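Local coordinates for protein macrophomate synthase intermolecular Diels-Alderase (Macrophoma commelinae, PDB 1IZC) that binds a magnesium ion and pyruvic acid in one pocket, as a six-chain TIM-barrel enzyme of the HpcH/HpaI aldolase/citrate lyase family, at residues S40-G45 with G267-A272; I99-K104 with V122-E127; E127-V132 with V193-A198; I180-E185 with P200-L205. The protein carries 1 engineered substitution. All coordinates share one frame; numbering follows the deposited sequence.

Contact 1: S40-G45 with G267-A272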
loop_
_atom_site.group_PDB
_atom_site.type_symbol
_atom_site.label_atom_id
_atom_site.label_comp_id
_atom_site.label_asym_id
_atom_site.label_seq_id
_atom_site.Cartn_x
_atom_site.Cartn_y
_atom_site.Cartn_z
ATOM N N SER A 40 -24.388 -25.354 -23.556
ATOM C CA SER A 40 -23.362 -26.164 -22.906
ATOM C C SER A 40 -22.152 -25.249 -22.721
ATOM O O SER A 40 -21.215 -25.578 -21.981
ATOM C CB SER A 40 -22.977 -27.383 -23.761
ATOM O OG SER A 40 -22.209 -27.025 -24.899
ATOM N N LYS A 41 -22.179 -24.094 -23.387
ATOM C CA LYS A 41 -21.087 -23.129 -23.282
ATOM C C LYS A 41 -21.384 -22.015 -22.267
ATOM O O LYS A 41 -20.690 -20.996 -22.228
ATOM C CB LYS A 41 -20.780 -22.513 -24.647
ATOM C CG LYS A 41 -20.163 -23.482 -25.638
ATOM C CD LYS A 41 -19.942 -22.783 -26.974
ATOM C CE LYS A 41 -19.186 -23.668 -27.948
ATOM N NZ LYS A 41 -18.954 -22.940 -29.232
ATOM N N THR A 42 -22.423 -22.211 -21.464
ATOM C CA THR A 42 -22.784 -21.261 -20.418
ATOM C C THR A 42 -21.495 -20.933 -19.662
ATOM O O THR A 42 -20.745 -21.835 -19.302
ATOM C CB THR A 42 -23.813 -21.893 -19.453
ATOM O OG1 THR A 42 -25.094 -21.947 -20.100
ATOM C CG2 THR A 42 -23.927 -21.092 -18.156
ATOM N N LEU A 43 -21.237 -19.644 -19.445
ATOM C CA LEU A 43 -20.017 -19.218 -18.754
ATOM C C LEU A 43 -20.039 -19.549 -17.274
ATOM O O LEU A 43 -20.960 -19.159 -16.556
ATOM C CB LEU A 43 -19.809 -17.713 -18.922
ATOM C CG LEU A 43 -19.424 -17.234 -20.321
ATOM C CD1 LEU A 43 -20.549 -17.531 -21.286
ATOM C CD2 LEU A 43 -19.138 -15.731 -20.294
ATOM N N MET A 44 -19.020 -20.272 -16.824
ATOM C CA MET A 44 -18.920 -20.632 -15.414
ATOM C C MET A 44 -17.782 -19.789 -14.829
ATOM O O MET A 44 -16.636 -19.891 -15.275
ATOM C CB MET A 44 -18.616 -22.124 -15.277
ATOM C CG MET A 44 -19.597 -23.025 -16.031
ATOM S SD MET A 44 -21.298 -22.771 -15.511
ATOM C CE MET A 44 -22.141 -23.956 -16.637
ATOM N N GLY A 45 -18.115 -18.944 -13.852
ATOM C CA GLY A 45 -17.107 -18.078 -13.271
ATOM C C GLY A 45 -17.060 -18.076 -11.755
ATOM O O GLY A 45 -17.689 -18.902 -11.091
ATOM N N GLY A 267 -32.604 -20.126 -18.227
ATOM C CA GLY A 267 -32.090 -19.048 -19.048
ATOM C C GLY A 267 -30.785 -18.415 -18.591
ATOM O O GLY A 267 -30.348 -17.437 -19.192
ATOM N N TYR A 268 -30.162 -18.943 -17.542
ATOM C CA TYR A 268 -28.890 -18.364 -17.096
ATOM C C TYR A 268 -27.788 -18.775 -18.067
ATOM O O TYR A 268 -27.680 -19.949 -18.412
ATOM C CB TYR A 268 -28.504 -18.862 -15.694
ATOM C CG TYR A 268 -29.382 -18.356 -14.562
ATOM C CD1 TYR A 268 -30.756 -18.570 -14.580
ATOM C CD2 TYR A 268 -28.829 -17.712 -13.452
ATOM C CE1 TYR A 268 -31.563 -18.168 -13.531
ATOM C CE2 TYR A 268 -29.636 -17.301 -12.384
ATOM C CZ TYR A 268 -31.001 -17.537 -12.438
ATOM O OH TYR A 268 -31.824 -17.156 -11.398
ATOM N N ARG A 269 -26.966 -17.823 -18.493
ATOM C CA ARG A 269 -25.867 -18.135 -19.404
ATOM C C ARG A 269 -24.521 -17.669 -18.853
ATOM O O ARG A 269 -23.493 -17.807 -19.509
ATOM C CB ARG A 269 -26.129 -17.536 -20.789
ATOM C CG ARG A 269 -27.397 -18.086 -21.450
ATOM C CD ARG A 269 -27.246 -19.547 -21.878
ATOM N NE ARG A 269 -28.488 -20.043 -22.482
ATOM C CZ ARG A 269 -29.460 -20.653 -21.809
ATOM N NH1 ARG A 269 -29.341 -20.860 -20.506
ATOM N NH2 ARG A 269 -30.568 -21.047 -22.438
ATOM N N ALA A 270 -24.536 -17.113 -17.647
ATOM C CA ALA A 270 -23.296 -16.685 -16.977
ATOM C C ALA A 270 -23.593 -16.959 -15.520
ATOM O O ALA A 270 -24.447 -16.298 -14.923
ATOM C CB ALA A 270 -23.028 -15.207 -17.197
ATOM N N ILE A 271 -22.899 -17.943 -14.952
ATOM C CA ILE A 271 -23.150 -18.335 -13.572
ATOM C C ILE A 271 -21.890 -18.317 -12.714
ATOM O O ILE A 271 -20.887 -18.919 -13.081
ATOM C CB ILE A 271 -23.716 -19.771 -13.513
ATOM C CG1 ILE A 271 -24.920 -19.900 -14.459
ATOM C CG2 ILE A 271 -24.106 -20.119 -12.076
ATOM C CD1 ILE A 271 -25.436 -21.334 -14.582
ATOM N N ALA A 272 -21.949 -17.623 -11.581
ATOM C CA ALA A 272 -20.812 -17.599 -10.661
ATOM C C ALA A 272 -21.032 -18.859 -9.825
ATOM O O ALA A 272 -22.015 -18.945 -9.087
ATOM C CB ALA A 272 -20.872 -16.363 -9.788
#
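Thr42 is where 40-45 first meets 267-272: its methyl CG2 presses on the main chain of Arg269, 3.5 Å from that residue's C, and also reaches the Ile271 side chain. Chi1 of -74° swings the methyl anti to the backbone N and leaves OG1 near it, bonded to the carbonyl of Pro39. The Thr42 and Arg269 side chains cross at about a right angle, OG1 lying 3.7 Å from Arg269 CD. The guanidinium bends back instead, Arg269 NH1 donating to Tyr268 O at 2.8 Å.

Parallel pairing starts at Leu43. Leu43 N donates to Arg269 O at 2.9 Å, while Leu43 O takes Ile271 N at 2.8 Å. Leu43 shares a sheet face with Ala270, and helix 28-37 packs on its side chain. On the other face Met44 SD rests 4.3 Å from Ile271 CB, with helix 260-265 against both residues. Gly45 N continues the ladder, donating to Ile271 O at 2.9 Å.

First and last strands of the barrel are thus joined by main-chain bonds; the side chains across this seam add apolar packing rather than charge pairing.

Contact 2: I99-K104 with V122-E127. With PYR (pyruvic acid), chain C.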
loop_
_atom_site.group_PDB
_atom_site.type_symbol
_atom_site.label_atom_id
_atom_site.label_comp_id
_atom_site.label_asym_id
_atom_site.label_seq_id
_atom_site.Cartn_x
_atom_site.Cartn_y
_atom_site.Cartn_z
ATOM N N ILE A 99 -15.908 -9.198 -15.328
ATOM C CA ILE A 99 -17.187 -8.502 -15.176
ATOM C C ILE A 99 -17.072 -7.763 -13.853
ATOM O O ILE A 99 -16.589 -8.326 -12.853
ATOM C CB ILE A 99 -18.359 -9.498 -15.116
ATOM C CG1 ILE A 99 -18.451 -10.245 -16.451
ATOM C CG2 ILE A 99 -19.670 -8.759 -14.818
ATOM C CD1 ILE A 99 -19.316 -11.511 -16.391
ATOM N N VAL A 100 -17.503 -6.507 -13.833
ATOM C CA VAL A 100 -17.391 -5.729 -12.620
ATOM C C VAL A 100 -18.725 -5.144 -12.231
ATOM O O VAL A 100 -19.402 -4.536 -13.062
ATOM C CB VAL A 100 -16.393 -4.545 -12.789
ATOM C CG1 VAL A 100 -16.333 -3.727 -11.493
ATOM C CG2 VAL A 100 -15.013 -5.071 -13.136
ATOM N N ARG A 101 -19.133 -5.378 -10.988
ATOM C CA ARG A 101 -20.360 -4.746 -10.520
ATOM C C ARG A 101 -19.880 -3.475 -9.845
ATOM O O ARG A 101 -19.120 -3.514 -8.872
ATOM C CB ARG A 101 -21.134 -5.571 -9.502
ATOM C CG ARG A 101 -22.181 -4.657 -8.880
ATOM C CD ARG A 101 -23.183 -5.354 -8.086
ATOM N NE ARG A 101 -22.659 -5.878 -6.833
ATOM C CZ ARG A 101 -23.408 -6.609 -6.025
ATOM N NH1 ARG A 101 -24.662 -6.864 -6.374
ATOM N NH2 ARG A 101 -22.914 -7.097 -4.894
ATOM N N VAL A 102 -20.331 -2.345 -10.360
ATOM C CA VAL A 102 -19.904 -1.061 -9.860
ATOM C C VAL A 102 -20.915 -0.391 -8.956
ATOM O O VAL A 102 -22.072 -0.779 -8.922
ATOM C CB VAL A 102 -19.639 -0.094 -11.041
ATOM C CG1 VAL A 102 -18.560 -0.663 -11.954
ATOM C CG2 VAL A 102 -20.935 0.121 -11.837
ATOM N N PRO A 103 -20.466 0.601 -8.173
ATOM C CA PRO A 103 -21.396 1.318 -7.294
ATOM C C PRO A 103 -22.315 2.035 -8.296
ATOM O O PRO A 103 -21.842 2.515 -9.321
ATOM C CB PRO A 103 -20.493 2.307 -6.557
ATOM C CG PRO A 103 -19.134 1.653 -6.592
ATOM C CD PRO A 103 -19.074 1.037 -7.965
ATOM N N LYS A 104 -23.608 2.142 -8.003
ATOM C CA LYS A 104 -24.526 2.758 -8.955
ATOM C C LYS A 104 -24.233 4.174 -9.476
ATOM O O LYS A 104 -24.568 4.493 -10.628
ATOM C CB LYS A 104 -25.948 2.720 -8.395
ATOM C CG LYS A 104 -26.988 3.015 -9.468
ATOM C CD LYS A 104 -28.382 3.007 -8.889
ATOM C CE LYS A 104 -29.430 2.843 -9.975
ATOM N NZ LYS A 104 -30.769 3.037 -9.336
ATOM N N VAL A 122 -21.964 -4.618 -14.377
ATOM C CA VAL A 122 -23.257 -4.916 -13.773
ATOM C C VAL A 122 -23.663 -3.669 -12.986
ATOM O O VAL A 122 -22.897 -3.149 -12.165
ATOM C CB VAL A 122 -23.182 -6.142 -12.828
ATOM C CG1 VAL A 122 -24.515 -6.295 -12.072
ATOM C CG2 VAL A 122 -22.870 -7.402 -13.641
ATOM N N ILE A 123 -24.872 -3.184 -13.254
ATOM C CA ILE A 123 -25.383 -1.971 -12.618
ATOM C C ILE A 123 -26.367 -2.352 -11.527
ATOM O O ILE A 123 -27.419 -2.930 -11.806
ATOM C CB ILE A 123 -26.139 -1.101 -13.647
ATOM C CG1 ILE A 123 -25.232 -0.796 -14.840
ATOM C CG2 ILE A 123 -26.620 0.198 -12.972
ATOM C CD1 ILE A 123 -26.014 -0.340 -16.069
ATOM N N PRO A 124 -26.040 -2.044 -10.264
ATOM C CA PRO A 124 -26.988 -2.419 -9.218
ATOM C C PRO A 124 -28.215 -1.518 -9.084
ATOM O O PRO A 124 -28.228 -0.371 -9.537
ATOM C CB PRO A 124 -26.129 -2.418 -7.951
ATOM C CG PRO A 124 -25.114 -1.342 -8.213
ATOM C CD PRO A 124 -24.805 -1.454 -9.712
ATOM N N HIS A 125 -29.256 -2.090 -8.484
ATOM C CA HIS A 125 -30.494 -1.385 -8.180
ATOM C C HIS A 125 -31.127 -0.648 -9.350
ATOM O O HIS A 125 -31.598 0.468 -9.184
ATOM C CB HIS A 125 -30.226 -0.390 -7.046
ATOM C CG HIS A 125 -29.330 -0.935 -5.976
ATOM N ND1 HIS A 125 -29.737 -1.910 -5.090
ATOM C CD2 HIS A 125 -28.017 -0.715 -5.717
ATOM C CE1 HIS A 125 -28.712 -2.274 -4.338
ATOM N NE2 HIS A 125 -27.656 -1.564 -4.698
ATOM N N VAL A 126 -31.154 -1.270 -10.521
ATOM C CA VAL A 126 -31.750 -0.608 -11.683
ATOM C C VAL A 126 -33.269 -0.609 -11.574
ATOM O O VAL A 126 -33.876 -1.643 -11.299
ATOM C CB VAL A 126 -31.327 -1.306 -12.991
ATOM C CG1 VAL A 126 -32.125 -0.744 -14.174
ATOM C CG2 VAL A 126 -29.854 -1.055 -13.243
ATOM N N GLU A 127 -33.875 0.555 -11.789
ATOM C CA GLU A 127 -35.334 0.665 -11.719
ATOM C C GLU A 127 -35.943 1.361 -12.935
ATOM O O GLU A 127 -37.156 1.265 -13.161
ATOM C CB GLU A 127 -35.744 1.404 -10.437
ATOM C CG GLU A 127 -35.261 0.710 -9.171
ATOM C CD GLU A 127 -35.753 1.362 -7.899
ATOM O OE1 GLU A 127 -35.956 2.593 -7.894
ATOM O OE2 GLU A 127 -35.921 0.639 -6.900
HETATM C C PYR C . -28.394 -9.035 -3.941
HETATM O O PYR C . -28.794 -7.981 -3.410
HETATM O OXT PYR C . -28.865 -10.175 -3.706
HETATM C CA PYR C . -27.266 -8.807 -4.916
HETATM O O3 PYR C . -26.776 -7.693 -5.164
HETATM C CB PYR C . -26.781 -10.032 -5.575
#
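Two parallel strand ends lie side by side here, in register at Arg101 and Val122. Val122 bridges both neighbours of Arg101: its N donates to Val100 O at 2.9 Å, and its O accepts a longer bond, 3.2 Å, from Val102 N. Beyond this the strands give way to loops that stay together.

Arg101 and Val122 point to the same face, their CB atoms 3.9 Å apart, and Ile99 CG2 meets Val122 CG2 at 3.7 Å. The arginine chain runs out extended and then bends at chi3 (71°), carrying the guanidinium to the pyruvic acid. NH1 of Arg101 donates to O3 of that ligand at 2.6 Å, the ligand atom lying at the guanidinium edge. Gln183 OE1 also accepts from NH1, and Asp70 forms a salt bridge to NH2, so both terminal nitrogens are engaged.

The Pro124 ring packs against the other loop, its CD 2.9 Å from Val102 O. Lys104 passes it fully stretched, CD 3.4 Å from Pro124 O, until NZ lands on His125 O at 2.7 Å from above the carbonyl plane. Glu131 pairs with the same ammonium.

Helix 107-116 connects the two strands in a beta-alpha-beta unit, and ligand binding at their C-terminal ends is the hallmark of a TIM barrel.

Contact 3: E127-V132 with V193-A198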
loop_
_atom_site.group_PDB
_atom_site.type_symbol
_atom_site.label_atom_id
_atom_site.label_comp_id
_atom_site.label_asym_id
_atom_site.label_seq_id
_atom_site.Cartn_x
_atom_site.Cartn_y
_atom_site.Cartn_z
ATOM N N GLU A 127 -33.875 0.555 -11.789
ATOM C CA GLU A 127 -35.334 0.665 -11.719
ATOM C C GLU A 127 -35.943 1.361 -12.935
ATOM O O GLU A 127 -37.156 1.265 -13.161
ATOM C CB GLU A 127 -35.744 1.404 -10.437
ATOM C CG GLU A 127 -35.261 0.710 -9.171
ATOM C CD GLU A 127 -35.753 1.362 -7.899
ATOM O OE1 GLU A 127 -35.956 2.593 -7.894
ATOM O OE2 GLU A 127 -35.921 0.639 -6.900
ATOM N N THR A 128 -35.111 2.053 -13.713
ATOM C CA THR A 128 -35.596 2.767 -14.895
ATOM C C THR A 128 -34.682 2.621 -16.104
ATOM O O THR A 128 -33.477 2.378 -15.980
ATOM C CB THR A 128 -35.759 4.294 -14.635
ATOM O OG1 THR A 128 -34.468 4.908 -14.528
ATOM C CG2 THR A 128 -36.544 4.556 -13.360
ATOM N N VAL A 129 -35.261 2.790 -17.285
ATOM C CA VAL A 129 -34.481 2.700 -18.502
ATOM C C VAL A 129 -33.501 3.877 -18.530
ATOM O O VAL A 129 -32.394 3.759 -19.058
ATOM C CB VAL A 129 -35.410 2.730 -19.745
ATOM C CG1 VAL A 129 -34.586 2.845 -21.000
ATOM C CG2 VAL A 129 -36.253 1.463 -19.792
ATOM N N GLU A 130 -33.898 5.007 -17.948
ATOM C CA GLU A 130 -33.020 6.179 -17.921
ATOM C C GLU A 130 -31.729 5.904 -17.151
ATOM O O GLU A 130 -30.657 6.376 -17.543
ATOM C CB GLU A 130 -33.719 7.389 -17.281
ATOM C CG GLU A 130 -34.869 7.998 -18.095
ATOM C CD GLU A 130 -36.129 7.137 -18.125
ATOM O OE1 GLU A 130 -36.320 6.296 -17.226
ATOM O OE2 GLU A 130 -36.955 7.319 -19.052
ATOM N N GLU A 131 -31.822 5.159 -16.055
ATOM C CA GLU A 131 -30.614 4.860 -15.275
ATOM C C GLU A 131 -29.636 4.049 -16.116
ATOM O O GLU A 131 -28.423 4.242 -16.036
ATOM C CB GLU A 131 -30.959 4.069 -14.009
ATOM C CG GLU A 131 -31.813 4.857 -13.034
ATOM C CD GLU A 131 -32.276 4.035 -11.855
ATOM O OE1 GLU A 131 -32.559 2.835 -12.028
ATOM O OE2 GLU A 131 -32.371 4.602 -10.748
ATOM N N VAL A 132 -30.171 3.133 -16.916
ATOM C CA VAL A 132 -29.321 2.311 -17.760
ATOM C C VAL A 132 -28.694 3.163 -18.862
ATOM O O VAL A 132 -27.521 3.001 -19.189
ATOM C CB VAL A 132 -30.120 1.147 -18.387
ATOM C CG1 VAL A 132 -29.213 0.321 -19.290
ATOM C CG2 VAL A 132 -30.712 0.271 -17.282
ATOM N N VAL A 193 -39.586 -4.324 -14.883
ATOM C CA VAL A 193 -38.649 -5.205 -15.588
ATOM C C VAL A 193 -38.967 -5.432 -17.065
ATOM O O VAL A 193 -38.065 -5.649 -17.872
ATOM C CB VAL A 193 -38.501 -6.577 -14.865
ATOM C CG1 VAL A 193 -39.760 -7.421 -15.045
ATOM C CG2 VAL A 193 -37.287 -7.321 -15.406
ATOM N N ASP A 194 -40.240 -5.384 -17.441
ATOM C CA ASP A 194 -40.555 -5.580 -18.847
ATOM C C ASP A 194 -39.878 -4.518 -19.702
ATOM O O ASP A 194 -39.336 -4.826 -20.764
ATOM C CB ASP A 194 -42.072 -5.553 -19.080
ATOM C CG ASP A 194 -42.778 -6.706 -18.401
ATOM O OD1 ASP A 194 -42.175 -7.794 -18.310
ATOM O OD2 ASP A 194 -43.936 -6.532 -17.964
ATOM N N ALA A 195 -39.900 -3.270 -19.241
ATOM C CA ALA A 195 -39.288 -2.181 -19.988
ATOM C C ALA A 195 -37.762 -2.278 -19.989
ATOM O O ALA A 195 -37.112 -2.043 -21.004
ATOM C CB ALA A 195 -39.716 -0.845 -19.402
ATOM N N ILE A 196 -37.189 -2.628 -18.845
ATOM C CA ILE A 196 -35.742 -2.719 -18.759
ATOM C C ILE A 196 -35.223 -3.854 -19.643
ATOM O O ILE A 196 -34.237 -3.689 -20.364
ATOM C CB ILE A 196 -35.297 -2.934 -17.289
ATOM C CG1 ILE A 196 -35.708 -1.715 -16.448
ATOM C CG2 ILE A 196 -33.773 -3.129 -17.229
ATOM C CD1 ILE A 196 -35.623 -1.940 -14.941
ATOM N N ALA A 197 -35.914 -4.990 -19.608
ATOM C CA ALA A 197 -35.515 -6.164 -20.382
ATOM C C ALA A 197 -35.576 -5.937 -21.885
ATOM O O ALA A 197 -34.845 -6.580 -22.646
ATOM C CB ALA A 197 -36.397 -7.354 -20.005
ATOM N N ALA A 198 -36.442 -5.018 -22.298
ATOM C CA ALA A 198 -36.633 -4.707 -23.714
ATOM C C ALA A 198 -35.638 -3.703 -24.292
ATOM O O ALA A 198 -35.661 -3.423 -25.496
ATOM C CB ALA A 198 -38.068 -4.194 -23.941
#
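Val129 and Ala195 meet on the apolar side of this small junction. CG2 of Val129 sits 4.2 Å from Ala195 CB and still closer, 3.8 Å, to the carbonyl oxygen of Ala195, so the branch packs as much on helix backbone as on side chain. Chi1 of 172° turns that methyl toward 193-198 by setting it anti to the valine's own carbonyl carbon. From the other segment, Ile196 reaches out with its terminal methyl: CD1 lies 3.9 Å from Glu127 C, over the peptide that leads into Thr128. Pro182 and Ile184 of strand 179-184 close in on Ile196 from the barrel side.

The side-chain hydrogen bonds here lie within 127-132 and cap its helix. Glu131 N donates to Thr128 OG1 at 3.1 Å, and the Glu131 side chain folds back to the start of the helix. Its OE1 receives two amides: Glu127 N at 2.6 Å, nearly along the C-O direction, and Thr128 N at 3.2 Å, from above the carboxylate plane. These bonds fix the carboxylate's position.

Charged and polar groups at the margins turn to other partners. Glu127 OE2 bonds to Ser186 and its carbonyl to Asn192, while Asp194 pairs with Arg245.

Thr128 and Glu131 thus make a capping box, Thr128 being the N-cap of helix 129-139, which packs beside the short helix 193-197 in the outer helical layer of the barrel.

Contact 4: I180-E185 with P200-L205. With MG (magnesium ion), chain B; PYR (pyruvic acid), chain C.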
loop_
_atom_site.group_PDB
_atom_site.type_symbol
_atom_site.label_atom_id
_atom_site.label_comp_id
_atom_site.label_asym_id
_atom_site.label_seq_id
_atom_site.Cartn_x
_atom_site.Cartn_y
_atom_site.Cartn_z
ATOM N N ILE A 180 -23.320 -4.488 -20.973
ATOM C CA ILE A 180 -24.039 -3.833 -19.884
ATOM C C ILE A 180 -25.081 -4.816 -19.348
ATOM O O ILE A 180 -25.878 -5.383 -20.111
ATOM C CB ILE A 180 -24.769 -2.540 -20.336
ATOM C CG1 ILE A 180 -23.784 -1.527 -20.881
ATOM C CG2 ILE A 180 -25.473 -1.907 -19.147
ATOM C CD1 ILE A 180 -24.417 -0.157 -21.154
ATOM N N ILE A 181 -25.060 -5.017 -18.032
ATOM C CA ILE A 181 -25.959 -5.933 -17.353
ATOM C C ILE A 181 -26.682 -5.262 -16.179
ATOM O O ILE A 181 -26.101 -5.070 -15.106
ATOM C CB ILE A 181 -25.180 -7.159 -16.798
ATOM C CG1 ILE A 181 -24.478 -7.894 -17.942
ATOM C CG2 ILE A 181 -26.127 -8.140 -16.088
ATOM C CD1 ILE A 181 -23.016 -7.497 -18.112
ATOM N N PRO A 182 -27.954 -4.887 -16.374
ATOM C CA PRO A 182 -28.694 -4.251 -15.277
ATOM C C PRO A 182 -28.997 -5.301 -14.221
ATOM O O PRO A 182 -29.248 -6.456 -14.559
ATOM C CB PRO A 182 -29.993 -3.797 -15.941
ATOM C CG PRO A 182 -29.612 -3.610 -17.387
ATOM C CD PRO A 182 -28.709 -4.803 -17.638
ATOM N N GLN A 183 -28.978 -4.904 -12.953
ATOM C CA GLN A 183 -29.324 -5.826 -11.886
ATOM C C GLN A 183 -30.645 -5.341 -11.288
ATOM O O GLN A 183 -30.781 -4.173 -10.906
ATOM C CB GLN A 183 -28.218 -5.871 -10.829
ATOM C CG GLN A 183 -28.575 -6.730 -9.651
ATOM C CD GLN A 183 -27.389 -7.010 -8.761
ATOM O OE1 GLN A 183 -26.440 -6.223 -8.698
ATOM N NE2 GLN A 183 -27.443 -8.128 -8.054
ATOM N N ILE A 184 -31.621 -6.242 -11.250
ATOM C CA ILE A 184 -32.965 -5.966 -10.734
ATOM C C ILE A 184 -33.022 -6.497 -9.308
ATOM O O ILE A 184 -32.902 -7.705 -9.078
ATOM C CB ILE A 184 -34.025 -6.695 -11.596
ATOM C CG1 ILE A 184 -33.911 -6.240 -13.052
ATOM C CG2 ILE A 184 -35.432 -6.408 -11.070
ATOM C CD1 ILE A 184 -34.258 -4.780 -13.275
ATOM N N GLU A 185 -33.226 -5.609 -8.345
ATOM C CA GLU A 185 -33.216 -6.052 -6.958
ATOM C C GLU A 185 -34.069 -5.217 -6.025
ATOM O O GLU A 185 -33.725 -5.001 -4.860
ATOM C CB GLU A 185 -31.778 -6.097 -6.462
ATOM C CG GLU A 185 -30.988 -4.835 -6.703
ATOM C CD GLU A 185 -29.528 -5.031 -6.353
ATOM O OE1 GLU A 185 -29.267 -5.948 -5.562
ATOM O OE2 GLU A 185 -28.657 -4.290 -6.850
ATOM N N PRO A 200 -32.696 -2.243 -26.136
ATOM C CA PRO A 200 -31.795 -2.776 -27.162
ATOM C C PRO A 200 -30.335 -2.671 -26.717
ATOM O O PRO A 200 -29.464 -3.400 -27.198
ATOM C CB PRO A 200 -32.058 -1.875 -28.379
ATOM C CG PRO A 200 -33.309 -1.151 -28.064
ATOM C CD PRO A 200 -33.341 -0.998 -26.584
ATOM N N GLU A 201 -30.073 -1.776 -25.775
ATOM C CA GLU A 201 -28.700 -1.564 -25.323
ATOM C C GLU A 201 -28.114 -2.622 -24.396
ATOM O O GLU A 201 -26.894 -2.715 -24.285
ATOM C CB GLU A 201 -28.560 -0.206 -24.621
ATOM C CG GLU A 201 -28.938 1.001 -25.482
ATOM C CD GLU A 201 -30.384 1.414 -25.292
ATOM O OE1 GLU A 201 -31.232 0.539 -25.002
ATOM O OE2 GLU A 201 -30.680 2.620 -25.448
ATOM N N ILE A 202 -28.951 -3.424 -23.750
ATOM C CA ILE A 202 -28.425 -4.392 -22.789
ATOM C C ILE A 202 -28.042 -5.758 -23.323
ATOM O O ILE A 202 -28.549 -6.201 -24.353
ATOM C CB ILE A 202 -29.378 -4.544 -21.587
ATOM C CG1 ILE A 202 -30.650 -5.309 -21.975
ATOM C CG2 ILE A 202 -29.750 -3.157 -21.080
ATOM C CD1 ILE A 202 -31.519 -5.684 -20.765
ATOM N N HIS A 203 -27.140 -6.424 -22.602
ATOM C CA HIS A 203 -26.621 -7.729 -23.009
ATOM C C HIS A 203 -26.812 -8.834 -21.994
ATOM O O HIS A 203 -26.416 -9.987 -22.228
ATOM C CB HIS A 203 -25.134 -7.585 -23.331
ATOM C CG HIS A 203 -24.841 -6.417 -24.219
ATOM N ND1 HIS A 203 -24.313 -5.234 -23.746
ATOM C CD2 HIS A 203 -25.103 -6.215 -25.533
ATOM C CE1 HIS A 203 -24.268 -4.352 -24.729
ATOM N NE2 HIS A 203 -24.745 -4.921 -25.824
ATOM N N GLY A 204 -27.419 -8.491 -20.866
ATOM C CA GLY A 204 -27.653 -9.483 -19.835
ATOM C C GLY A 204 -28.528 -8.892 -18.748
ATOM O O GLY A 204 -28.724 -7.684 -18.709
ATOM N N LEU A 205 -29.063 -9.743 -17.882
ATOM C CA LEU A 205 -29.897 -9.290 -16.763
ATOM C C LEU A 205 -29.554 -10.124 -15.538
ATOM O O LEU A 205 -29.370 -11.339 -15.640
ATOM C CB LEU A 205 -31.387 -9.452 -17.075
ATOM C CG LEU A 205 -32.019 -8.310 -17.874
ATOM C CD1 LEU A 205 -33.430 -8.708 -18.298
ATOM C CD2 LEU A 205 -32.037 -7.035 -17.028
HETATM MG MG MG B . -27.770 -6.212 -4.138
HETATM C C PYR C . -28.394 -9.035 -3.941
HETATM O O PYR C . -28.794 -7.981 -3.410
HETATM O OXT PYR C . -28.865 -10.175 -3.706
HETATM C CA PYR C . -27.266 -8.807 -4.916
HETATM O O3 PYR C . -26.776 -7.693 -5.164
HETATM C CB PYR C . -26.781 -10.032 -5.575
HETATM O O HOH W 1 -26.657 -4.571 -5.069
HETATM O O HOH W 2 -26.215 -6.632 -2.538
#
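The touching parts, 180-184 and 201-205, run 45° apart end to end, and Ile180 binds His203 through both its backbone polar atoms. His203 N donates to Ile180 O at 3.0 Å. The imidazole completes the pair: ND1 of His203 accepts Ile180 N, also at 3.0 Å, in the ring plane, so the ring does what a strand carbonyl would do.

Further along, Pro182 CG meets Ile202 CG2 at 3.7 Å and its CB meets Leu205 CD2 at 4.0 Å, while CD crowds to 3.1 Å from Gly204 O. Having no N-H, the proline cannot bond to that oxygen, which has no hydrogen-bond partner in the model, though Ile181 CA-H points at it. This is the passage from the fifth to the sixth strand of the TIM barrel, with helix 193-197 covering Pro182, Ile184 and Leu205.

The far end of 180-185 serves the ligands. Glu185 OE1 binds the magnesium ion at 2.1 Å, and OE2 accepts a bond from a metal-bound water at 2.7 Å. The ion is also held by pyruvic acid O and O3, a second water and Asp211. Gln183, its chain stretched out from a chi1 of 176°, brings NE2 to 3.0 Å from pyruvic acid O3.

In the fold
Contacts 1, 2 and 4 are buried and reach one closed parallel sheet, whereas contact 3 lies at the surface, its centre about 19 Å from the chain's centre. Contact 1 joins the first strand to the last and keeps clear of the ligands; contacts 2 and 4, which meet where strands 120-123 and 179-184 run side by side, both touch the pyruvic acid, so polar and metal-binding side chains sit at their ends. Contacts 2 and 3 share Glu127 and are joined by a salt bridge as well as apolar packing. Contacts 3 and 4 touch by apolar packing, side chain on side chain at Ile184 and Leu205 and on helix carbonyls at Ile202, joining outer helix to barrel wall.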